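Local coordinates for protein glutathione S-transferase (Rhodospirillum rubrum F11, PDB 4O7H) that probably catalyses the conjugation of glutathione to electrophilic compounds, as a two-domain transferase with a thioredoxin-like N-terminal domain, at residues Tyr5-Ser10 with Glu33-Asn38; Val179-His184 with Pro214-Asp219; Glu189-Val194 with Pro198-Leu203. One frame throughout, in Å; residues are numbered along the deposited sequence.

Contact 1 (Tyr5-Ser10 with Glu33-Asn38); sequences YHHGLS and ETWIRN
The imidazole of His7 takes the edge of Trp35 on one face. Trp35 CZ3 stands above the middle of the His7 ring, 3.6 Å from its plane. All five atoms of the imidazole therefore lie about equally far from this one carbon. The six-membered ring of Trp35 and the His7 ring have centroids 5.0 Å apart and planes at 73°, a T-shaped (edge-to-face) pair with Trp35 giving the edge. Thr34 meets His7 at a different place. Its OG1 lies near the imidazole plane, 3.4 Å from His7 NE2. Ser10 closes the imidazole from the other face, with its CB 3.6 Å above the plane and shifted toward the rim. At the ND1 side, Leu9 N makes a weak, bent hydrogen bond to His7 ND1 (3.2 Å, 131° at the hydrogen). This bond may help to fix the rotation of the ring.

The two segments extend the ends of neighbouring parallel strands, 3-6 and 28-31. These strands and helix 11-22 form the beta-alpha-beta crossover that opens the thioredoxin-like domain of glutathione transferases. In relatives, the loop between the first strand and the first helix commonly carries the catalytic residue.

Each segment contains a type I turn, His7 to Ser10 and Glu33 to Ile36. Ser10 N bonds back to His7 O, and Ser10 OG then caps helix 11-22 at Ala13 N. Ile36 N bonds to Glu33 O at 3.0 Å. The Trp35 side chain bends back with CG between its backbone N and carbonyl carbon (chi1 50°), which brings the indole toward His7. Glu33 CB rests on one indole face, 3.5 Å above its plane. Farther out, Trp35 touches Leu116 and Val119 of helix 85-119, and Leu9 touches Leu115 and Leu116 of the same helix.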
loop_
_atom_site.group_PDB
_atom_site.type_symbol
_atom_site.label_atom_id
_atom_site.label_comp_id
_atom_site.label_asym_id
_atom_site.label_seq_id
_atom_site.Cartn_x
_atom_site.Cartn_y
_atom_site.Cartn_z
ATOM N N TYR A 5 -9.804 -4.500 -15.882
ATOM C CA TYR A 5 -10.961 -4.018 -15.173
ATOM C C TYR A 5 -10.587 -2.758 -14.427
ATOM O O TYR A 5 -9.622 -2.745 -13.602
ATOM C CB TYR A 5 -11.535 -5.086 -14.220
ATOM C CG TYR A 5 -12.158 -6.273 -14.924
ATOM C CD1 TYR A 5 -11.384 -7.358 -15.318
ATOM C CD2 TYR A 5 -13.501 -6.271 -15.247
ATOM C CE1 TYR A 5 -11.928 -8.430 -15.988
ATOM C CE2 TYR A 5 -14.057 -7.326 -15.926
ATOM C CZ TYR A 5 -13.277 -8.386 -16.305
ATOM O OH TYR A 5 -13.837 -9.485 -16.983
ATOM N N HIS A 6 -11.337 -1.689 -14.667
ATOM C CA HIS A 6 -10.965 -0.394 -14.116
ATOM C C HIS A 6 -12.212 0.462 -13.842
ATOM O O HIS A 6 -13.338 0.114 -14.244
ATOM C CB HIS A 6 -10.032 0.351 -15.086
ATOM C CG HIS A 6 -10.749 1.074 -16.182
ATOM N ND1 HIS A 6 -10.911 2.441 -16.174
ATOM C CD2 HIS A 6 -11.328 0.626 -17.318
ATOM C CE1 HIS A 6 -11.607 2.802 -17.236
ATOM N NE2 HIS A 6 -11.863 1.723 -17.957
ATOM N N HIS A 7 -12.001 1.599 -13.228
ATOM C CA HIS A 7 -12.955 2.682 -13.293
ATOM C C HIS A 7 -12.226 3.979 -13.173
ATOM O O HIS A 7 -11.119 4.041 -12.628
ATOM C CB HIS A 7 -14.134 2.545 -12.342
ATOM C CG HIS A 7 -13.818 2.585 -10.903
ATOM N ND1 HIS A 7 -13.449 3.738 -10.246
ATOM C CD2 HIS A 7 -13.931 1.632 -9.943
ATOM C CE1 HIS A 7 -13.299 3.491 -8.954
ATOM N NE2 HIS A 7 -13.595 2.220 -8.741
ATOM N N GLY A 8 -12.827 5.026 -13.704
ATOM C CA GLY A 8 -12.160 6.316 -13.780
ATOM C C GLY A 8 -11.861 6.960 -12.454
ATOM O O GLY A 8 -10.997 7.845 -12.397
ATOM N N LEU A 9 -12.535 6.572 -11.372
ATOM C CA LEU A 9 -12.280 7.203 -10.105
ATOM C C LEU A 9 -11.165 6.548 -9.297
ATOM O O LEU A 9 -10.888 6.947 -8.204
ATOM C CB LEU A 9 -13.571 7.154 -9.269
ATOM C CG LEU A 9 -14.697 7.985 -9.885
ATOM C CD1 LEU A 9 -15.846 7.985 -8.894
ATOM C CD2 LEU A 9 -14.233 9.409 -10.121
ATOM N N SER A 10 -10.546 5.515 -9.843
ATOM C CA SER A 10 -9.551 4.753 -9.093
ATOM C C SER A 10 -8.147 5.227 -9.465
ATOM O O SER A 10 -7.756 5.051 -10.615
ATOM C CB SER A 10 -9.647 3.272 -9.477
ATOM O OG SER A 10 -8.508 2.503 -8.981
ATOM N N GLU A 33 -17.990 -0.888 -11.994
ATOM C CA GLU A 33 -18.398 0.014 -10.941
ATOM C C GLU A 33 -18.474 -0.739 -9.624
ATOM O O GLU A 33 -19.476 -1.405 -9.330
ATOM C CB GLU A 33 -19.762 0.638 -11.323
ATOM C CG GLU A 33 -19.706 1.310 -12.699
ATOM C CD GLU A 33 -21.005 2.047 -13.087
ATOM O OE1 GLU A 33 -22.105 1.510 -12.862
ATOM O OE2 GLU A 33 -20.905 3.163 -13.647
ATOM N N THR A 34 -17.404 -0.660 -8.823
ATOM C CA THR A 34 -17.246 -1.555 -7.688
ATOM C C THR A 34 -18.169 -1.199 -6.515
ATOM O O THR A 34 -18.278 -1.960 -5.544
ATOM C CB THR A 34 -15.776 -1.589 -7.222
ATOM O OG1 THR A 34 -15.263 -0.240 -7.102
ATOM C CG2 THR A 34 -14.930 -2.297 -8.268
ATOM N N TRP A 35 -18.828 -0.052 -6.644
ATOM C CA TRP A 35 -19.828 0.408 -5.693
ATOM C C TRP A 35 -21.159 -0.303 -5.915
ATOM O O TRP A 35 -22.078 -0.137 -5.126
ATOM C CB TRP A 35 -19.989 1.961 -5.779
ATOM C CG TRP A 35 -20.195 2.582 -7.192
ATOM C CD1 TRP A 35 -21.403 2.863 -7.792
ATOM C CD2 TRP A 35 -19.185 3.027 -8.125
ATOM N NE1 TRP A 35 -21.205 3.422 -9.042
ATOM C CE2 TRP A 35 -19.863 3.560 -9.262
ATOM C CE3 TRP A 35 -17.788 3.064 -8.106
ATOM C CZ2 TRP A 35 -19.187 4.073 -10.373
ATOM C CZ3 TRP A 35 -17.117 3.558 -9.215
ATOM C CH2 TRP A 35 -17.817 4.057 -10.337
ATOM N N ILE A 36 -21.255 -1.095 -6.985
ATOM C CA ILE A 36 -22.419 -1.918 -7.266
ATOM C C ILE A 36 -22.008 -3.386 -7.164
ATOM O O ILE A 36 -21.241 -3.889 -8.005
ATOM C CB ILE A 36 -22.966 -1.648 -8.683
ATOM C CG1 ILE A 36 -23.449 -0.196 -8.813
ATOM C CG2 ILE A 36 -24.110 -2.617 -9.018
ATOM C CD1 ILE A 36 -23.795 0.206 -10.236
ATOM N N ARG A 37 -22.508 -4.069 -6.137
ATOM C CA ARG A 37 -22.098 -5.444 -5.854
ATOM C C ARG A 37 -22.314 -6.332 -7.086
ATOM O O ARG A 37 -23.305 -6.215 -7.798
ATOM C CB ARG A 37 -22.835 -5.984 -4.613
ATOM N N ASN A 38 -21.315 -7.168 -7.387
ATOM C CA ASN A 38 -21.337 -8.033 -8.568
ATOM C C ASN A 38 -20.620 -9.314 -8.175
ATOM O O ASN A 38 -19.386 -9.350 -8.015
ATOM C CB ASN A 38 -20.650 -7.358 -9.749
ATOM C CG ASN A 38 -20.437 -8.266 -10.948
ATOM O OD1 ASN A 38 -20.753 -9.458 -10.939
ATOM N ND2 ASN A 38 -19.870 -7.698 -12.001
#

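Contact 2 (Val179-His184 with Pro214-Asp219)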
loop_
_atom_site.group_PDB
_atom_site.type_symbol
_atom_site.label_atom_id
_atom_site.label_comp_id
_atom_site.label_asym_id
_atom_site.label_seq_id
_atom_site.Cartn_x
_atom_site.Cartn_y
_atom_site.Cartn_z
ATOM N N VAL A 179 -6.697 21.395 -7.547
ATOM C CA VAL A 179 -5.252 21.562 -7.494
ATOM C C VAL A 179 -4.861 23.032 -7.633
ATOM O O VAL A 179 -5.172 23.644 -8.653
ATOM C CB VAL A 179 -4.515 20.757 -8.559
ATOM C CG1 VAL A 179 -3.062 20.793 -8.277
ATOM C CG2 VAL A 179 -4.990 19.309 -8.590
ATOM N N PRO A 180 -4.122 23.577 -6.645
ATOM C CA PRO A 180 -3.646 24.978 -6.698
ATOM C C PRO A 180 -2.363 25.101 -7.497
ATOM O O PRO A 180 -1.265 25.399 -6.974
ATOM C CB PRO A 180 -3.459 25.304 -5.208
ATOM C CG PRO A 180 -3.007 24.011 -4.624
ATOM C CD PRO A 180 -3.784 22.947 -5.349
ATOM N N TRP A 181 -2.472 24.821 -8.786
ATOM C CA TRP A 181 -1.320 24.703 -9.649
ATOM C C TRP A 181 -0.424 25.948 -9.621
ATOM O O TRP A 181 0.803 25.842 -9.612
ATOM C CB TRP A 181 -1.721 24.446 -11.097
ATOM C CG TRP A 181 -2.341 23.115 -11.379
ATOM C CD1 TRP A 181 -3.585 22.887 -11.817
ATOM C CD2 TRP A 181 -1.714 21.823 -11.248
ATOM N NE1 TRP A 181 -3.799 21.532 -11.975
ATOM C CE2 TRP A 181 -2.660 20.860 -11.656
ATOM C CE3 TRP A 181 -0.455 21.407 -10.855
ATOM C CZ2 TRP A 181 -2.392 19.490 -11.631
ATOM C CZ3 TRP A 181 -0.171 20.033 -10.858
ATOM C CH2 TRP A 181 -1.146 19.106 -11.255
ATOM N N GLU A 182 -1.029 27.123 -9.640
ATOM C CA GLU A 182 -0.188 28.304 -9.810
ATOM C C GLU A 182 0.558 28.670 -8.528
ATOM O O GLU A 182 1.487 29.483 -8.542
ATOM C CB GLU A 182 -1.020 29.464 -10.334
ATOM C CG GLU A 182 -1.559 29.193 -11.745
ATOM C CD GLU A 182 -0.528 29.288 -12.857
ATOM O OE1 GLU A 182 0.707 29.379 -12.613
ATOM O OE2 GLU A 182 -0.940 29.304 -14.030
ATOM N N ASP A 183 0.187 28.053 -7.413
ATOM C CA ASP A 183 0.995 28.211 -6.202
ATOM C C ASP A 183 2.283 27.366 -6.228
ATOM O O ASP A 183 3.140 27.494 -5.339
ATOM C CB ASP A 183 0.187 27.884 -4.961
ATOM C CG ASP A 183 -0.864 28.911 -4.677
ATOM O OD1 ASP A 183 -0.606 30.079 -4.988
ATOM O OD2 ASP A 183 -1.912 28.544 -4.142
ATOM N N HIS A 184 2.387 26.432 -7.185
ATOM C CA HIS A 184 3.481 25.451 -7.224
ATOM C C HIS A 184 3.963 25.252 -8.656
ATOM O O HIS A 184 3.775 24.163 -9.272
ATOM C CB HIS A 184 2.997 24.167 -6.610
ATOM C CG HIS A 184 2.578 24.326 -5.188
ATOM N ND1 HIS A 184 1.276 24.551 -4.805
ATOM C CD2 HIS A 184 3.315 24.347 -4.062
ATOM C CE1 HIS A 184 1.220 24.683 -3.490
ATOM N NE2 HIS A 184 2.451 24.588 -3.023
ATOM N N PRO A 214 -13.043 20.281 -15.074
ATOM C CA PRO A 214 -12.804 21.689 -15.349
ATOM C C PRO A 214 -12.299 21.946 -16.731
ATOM O O PRO A 214 -11.759 21.049 -17.396
ATOM C CB PRO A 214 -11.755 22.103 -14.313
ATOM C CG PRO A 214 -11.268 20.883 -13.707
ATOM C CD PRO A 214 -12.208 19.784 -13.963
ATOM N N ARG A 215 -12.443 23.200 -17.176
ATOM C CA ARG A 215 -12.159 23.522 -18.557
ATOM C C ARG A 215 -10.681 23.314 -18.930
ATOM O O ARG A 215 -10.392 23.027 -20.071
ATOM C CB ARG A 215 -12.611 24.962 -18.860
ATOM C CG ARG A 215 -11.880 26.105 -18.172
ATOM C CD ARG A 215 -12.553 27.462 -18.494
ATOM N NE ARG A 215 -12.503 27.724 -19.923
ATOM C CZ ARG A 215 -13.508 27.591 -20.820
ATOM N NH1 ARG A 215 -14.725 27.260 -20.503
ATOM N NH2 ARG A 215 -13.257 27.776 -22.133
ATOM N N HIS A 216 -9.762 23.407 -17.968
ATOM C CA HIS A 216 -8.328 23.237 -18.241
ATOM C C HIS A 216 -7.858 21.787 -18.148
ATOM O O HIS A 216 -6.710 21.453 -18.428
ATOM C CB HIS A 216 -7.523 24.027 -17.231
ATOM C CG HIS A 216 -7.570 23.420 -15.868
ATOM N ND1 HIS A 216 -8.510 23.766 -14.927
ATOM C CD2 HIS A 216 -6.771 22.489 -15.276
ATOM C CE1 HIS A 216 -8.308 23.071 -13.825
ATOM N NE2 HIS A 216 -7.268 22.276 -14.018
ATOM N N TYR A 217 -8.749 20.898 -17.690
ATOM C CA TYR A 217 -8.345 19.507 -17.391
ATOM C C TYR A 217 -7.661 18.810 -18.553
ATOM O O TYR A 217 -6.613 18.164 -18.378
ATOM C CB TYR A 217 -9.591 18.720 -16.922
ATOM C CG TYR A 217 -9.322 17.274 -16.611
ATOM C CD1 TYR A 217 -8.652 16.894 -15.447
ATOM C CD2 TYR A 217 -9.665 16.315 -17.513
ATOM C CE1 TYR A 217 -8.406 15.560 -15.183
ATOM C CE2 TYR A 217 -9.454 14.993 -17.246
ATOM C CZ TYR A 217 -8.821 14.629 -16.092
ATOM O OH TYR A 217 -8.500 13.281 -15.864
ATOM N N ALA A 218 -8.209 18.919 -19.758
ATOM C CA ALA A 218 -7.603 18.298 -20.927
ATOM C C ALA A 218 -6.696 19.248 -21.713
ATOM O O ALA A 218 -6.287 18.922 -22.811
ATOM C CB ALA A 218 -8.705 17.714 -21.814
ATOM N N ASP A 219 -6.389 20.405 -21.173
ATOM C CA ASP A 219 -5.497 21.355 -21.863
ATOM C C ASP A 219 -4.026 20.995 -21.606
ATOM O O ASP A 219 -3.550 21.114 -20.475
ATOM C CB ASP A 219 -5.778 22.758 -21.350
ATOM C CG ASP A 219 -5.061 23.843 -22.147
ATOM O OD1 ASP A 219 -4.326 23.507 -23.107
ATOM O OD2 ASP A 219 -5.197 25.037 -21.773
#
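Trp181 and His216 face each other through their ring nitrogens, with Trp181 NE1 and His216 NE2 4.1 Å apart. His216 NE2 sits at the indole edge, close to the indole plane. The rings meet obliquely, with planes nearly perpendicular, at 85°, and the imidazole centroid is 5.9 Å from that of the five-membered indole ring. The two nitrogens do not bond each other. Both hydrogen-bond to OD1 of Asp174, so one carboxylate oxygen ties the two side chains together. The shared acid probably also stabilises a proton on His216 NE2.

His216 CG lies between its backbone N and carbonyl carbon (chi1 71°), which turns the imidazole toward Trp181. Val179 CG1 presses on one indole face, 3.3 Å above the plane and over its centre. Tyr191 stacks on the opposite face.

The contact fastens the C-terminal tail to the all-helical C-terminal domain, at the loop between helices 161-175 and 185-195. That loop is tightly wound. Pro180 is the centre of an inverse gamma turn, a 3-10 turn spans 181-183, and His184 is the N-cap residue of helix 185-195. His184 ND1 also gives a weak bond to Pro180 O at 3.4 Å. In the tail, successive type I turns run from Pro214 to Tyr217 and from His216 to Asp219.

Contact 3 (Glu189-Val194 with Pro198-Leu203); sequences EWYALV and PSFRPL
Segment 189-194 is regular helix, whereas 198-203 begins as a 3-10 turn at 198-200 and passes into helix 201-205. The chain turns sharply between them, and the closest backbone approach is Val194 to Phe200, 7.2 Å between CA atoms. Phe200 enters the bend from the second segment. Its CB lies 3.7 Å from Val194 O, and one side of its ring, at CD1, meets Val194 CG1 at 3.9 Å. The other side meets Tyr191, whose OH is 3.6 Å from Phe200 CE2. The Tyr191 and Phe200 planes are perpendicular, but the approach is oblique. Tyr191 reaches this place because its CG is anti to the backbone N (chi1 -177°). Leu203 CD2 lies over one face of the Phe200 ring. Next to it, Ser199 OG bonds Glu22 of helix 11-22, so the turn also adjoins the N-terminal domain. With an alanine at Phe200, Val194 CG1 and the Tyr191 hydroxyl end would probably lose their common neighbour, leaving a gap in the bend. No hydrogen bond crosses between the segments, which implies that buried van der Waals packing joins them.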
loop_
_atom_site.group_PDB
_atom_site.type_symbol
_atom_site.label_atom_id
_atom_site.label_comp_id
_atom_site.label_asym_id
_atom_site.label_seq_id
_atom_site.Cartn_x
_atom_site.Cartn_y
_atom_site.Cartn_z
ATOM N N GLU A 189 4.716 22.403 -13.955
ATOM C CA GLU A 189 5.473 22.090 -15.159
ATOM C C GLU A 189 5.731 20.606 -15.320
ATOM O O GLU A 189 5.674 20.101 -16.406
ATOM C CB GLU A 189 6.779 22.891 -15.229
ATOM C CG GLU A 189 6.506 24.342 -15.649
ATOM C CD GLU A 189 5.407 24.466 -16.739
ATOM O OE1 GLU A 189 5.606 23.976 -17.906
ATOM O OE2 GLU A 189 4.297 25.033 -16.431
ATOM N N TRP A 190 6.046 19.931 -14.217
ATOM C CA TRP A 190 6.261 18.496 -14.234
ATOM C C TRP A 190 4.985 17.770 -14.633
ATOM O O TRP A 190 5.001 16.859 -15.471
ATOM C CB TRP A 190 6.797 18.020 -12.869
ATOM C CG TRP A 190 6.522 16.510 -12.637
ATOM C CD1 TRP A 190 7.271 15.490 -13.026
ATOM C CD2 TRP A 190 5.401 15.949 -11.955
ATOM N NE1 TRP A 190 6.726 14.293 -12.634
ATOM C CE2 TRP A 190 5.545 14.557 -11.989
ATOM C CE3 TRP A 190 4.281 16.497 -11.350
ATOM C CZ2 TRP A 190 4.587 13.707 -11.456
ATOM C CZ3 TRP A 190 3.319 15.672 -10.843
ATOM C CH2 TRP A 190 3.482 14.281 -10.876
ATOM N N TYR A 191 3.849 18.200 -14.085
ATOM C CA TYR A 191 2.580 17.542 -14.426
ATOM C C TYR A 191 2.245 17.758 -15.886
ATOM O O TYR A 191 1.738 16.891 -16.539
ATOM C CB TYR A 191 1.444 18.002 -13.525
ATOM C CG TYR A 191 0.110 17.313 -13.774
ATOM C CD1 TYR A 191 -0.116 16.021 -13.336
ATOM C CD2 TYR A 191 -0.861 17.912 -14.518
ATOM C CE1 TYR A 191 -1.317 15.393 -13.573
ATOM C CE2 TYR A 191 -2.066 17.303 -14.749
ATOM C CZ TYR A 191 -2.295 16.031 -14.270
ATOM O OH TYR A 191 -3.523 15.403 -14.529
ATOM N N ALA A 192 2.514 18.945 -16.403
ATOM C CA ALA A 192 2.281 19.192 -17.826
ATOM C C ALA A 192 3.063 18.265 -18.711
ATOM O O ALA A 192 2.569 17.859 -19.756
ATOM C CB ALA A 192 2.638 20.655 -18.126
ATOM N N LEU A 193 4.292 17.947 -18.302
ATOM C CA LEU A 193 5.086 16.987 -19.039
ATOM C C LEU A 193 4.487 15.593 -18.996
ATOM O O LEU A 193 4.361 14.927 -20.060
ATOM C CB LEU A 193 6.501 16.929 -18.550
ATOM C CG LEU A 193 7.419 18.096 -18.834
ATOM C CD1 LEU A 193 8.735 17.782 -18.125
ATOM C CD2 LEU A 193 7.604 18.215 -20.328
ATOM N N VAL A 194 3.994 15.177 -17.827
ATOM C CA VAL A 194 3.420 13.827 -17.776
ATOM C C VAL A 194 2.115 13.765 -18.549
ATOM O O VAL A 194 1.855 12.797 -19.281
ATOM C CB VAL A 194 3.229 13.337 -16.315
ATOM C CG1 VAL A 194 2.562 11.957 -16.325
ATOM C CG2 VAL A 194 4.575 13.316 -15.586
ATOM N N PRO A 198 1.511 10.263 -24.545
ATOM C CA PRO A 198 0.402 9.528 -25.131
ATOM C C PRO A 198 -0.258 8.572 -24.149
ATOM O O PRO A 198 -1.454 8.343 -24.221
ATOM C CB PRO A 198 1.033 8.816 -26.338
ATOM C CG PRO A 198 2.267 9.561 -26.630
ATOM C CD PRO A 198 2.724 10.318 -25.408
ATOM N N SER A 199 0.526 8.062 -23.181
ATOM C CA SER A 199 -0.011 7.100 -22.192
ATOM C C SER A 199 -1.058 7.758 -21.331
ATOM O O SER A 199 -1.912 7.087 -20.759
ATOM C CB SER A 199 1.097 6.593 -21.297
ATOM O OG SER A 199 1.730 7.687 -20.666
ATOM N N PHE A 200 -1.004 9.077 -21.223
ATOM C CA PHE A 200 -1.972 9.787 -20.369
ATOM C C PHE A 200 -3.286 10.144 -21.065
ATOM O O PHE A 200 -4.252 10.576 -20.423
ATOM C CB PHE A 200 -1.355 11.078 -19.815
ATOM C CG PHE A 200 -1.631 11.314 -18.335
ATOM C CD1 PHE A 200 -0.966 10.573 -17.369
ATOM C CD2 PHE A 200 -2.540 12.287 -17.935
ATOM C CE1 PHE A 200 -1.215 10.798 -16.031
ATOM C CE2 PHE A 200 -2.805 12.515 -16.579
ATOM C CZ PHE A 200 -2.115 11.782 -15.637
ATOM N N ARG A 201 -3.309 10.057 -22.383
ATOM C CA ARG A 201 -4.403 10.629 -23.175
ATOM C C ARG A 201 -5.794 10.122 -22.753
ATOM O O ARG A 201 -6.702 10.939 -22.604
ATOM C CB ARG A 201 -4.178 10.418 -24.672
ATOM C CG ARG A 201 -5.222 11.188 -25.486
ATOM C CD ARG A 201 -5.107 10.952 -26.986
ATOM N NE ARG A 201 -4.350 12.026 -27.622
ATOM C CZ ARG A 201 -3.035 12.016 -27.865
ATOM N NH1 ARG A 201 -2.274 10.957 -27.562
ATOM N NH2 ARG A 201 -2.475 13.082 -28.437
ATOM N N PRO A 202 -6.015 8.815 -22.532
ATOM C CA PRO A 202 -7.360 8.398 -22.125
ATOM C C PRO A 202 -7.838 9.009 -20.801
ATOM O O PRO A 202 -9.000 9.282 -20.595
ATOM C CB PRO A 202 -7.234 6.855 -21.953
ATOM C CG PRO A 202 -6.067 6.484 -22.726
ATOM C CD PRO A 202 -5.118 7.656 -22.702
ATOM N N LEU A 203 -6.906 9.254 -19.884
ATOM C CA LEU A 203 -7.290 9.889 -18.626
ATOM C C LEU A 203 -7.795 11.302 -18.846
ATOM O O LEU A 203 -8.621 11.799 -18.083
ATOM C CB LEU A 203 -6.094 9.982 -17.659
ATOM C CG LEU A 203 -5.697 8.716 -16.930
ATOM C CD1 LEU A 203 -5.375 7.590 -17.873
ATOM C CD2 LEU A 203 -4.509 9.032 -16.016
#

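Contact 1 comes first along the chain, in the N-terminal thioredoxin-like domain. Contacts 2 and 3 follow in the helical C-terminal part. Contact 3 falls wholly between the two segments of contact 2. Their centres are 13 Å apart and they touch: Trp181 CH2 packs 3.3 Å from Tyr191 CG, and Tyr217 OH probably hydrogen-bonds Leu203 O at 2.7 Å. Helix 185-195 starts just after 179-184 and contains 189-194, so it links the two. Contact 1 is about 26 Å from contact 2 and 23 Å from contact 3, centre to centre, and touches neither. Helix 11-22, which follows 5-10, bridges the domains by packing against 198-203.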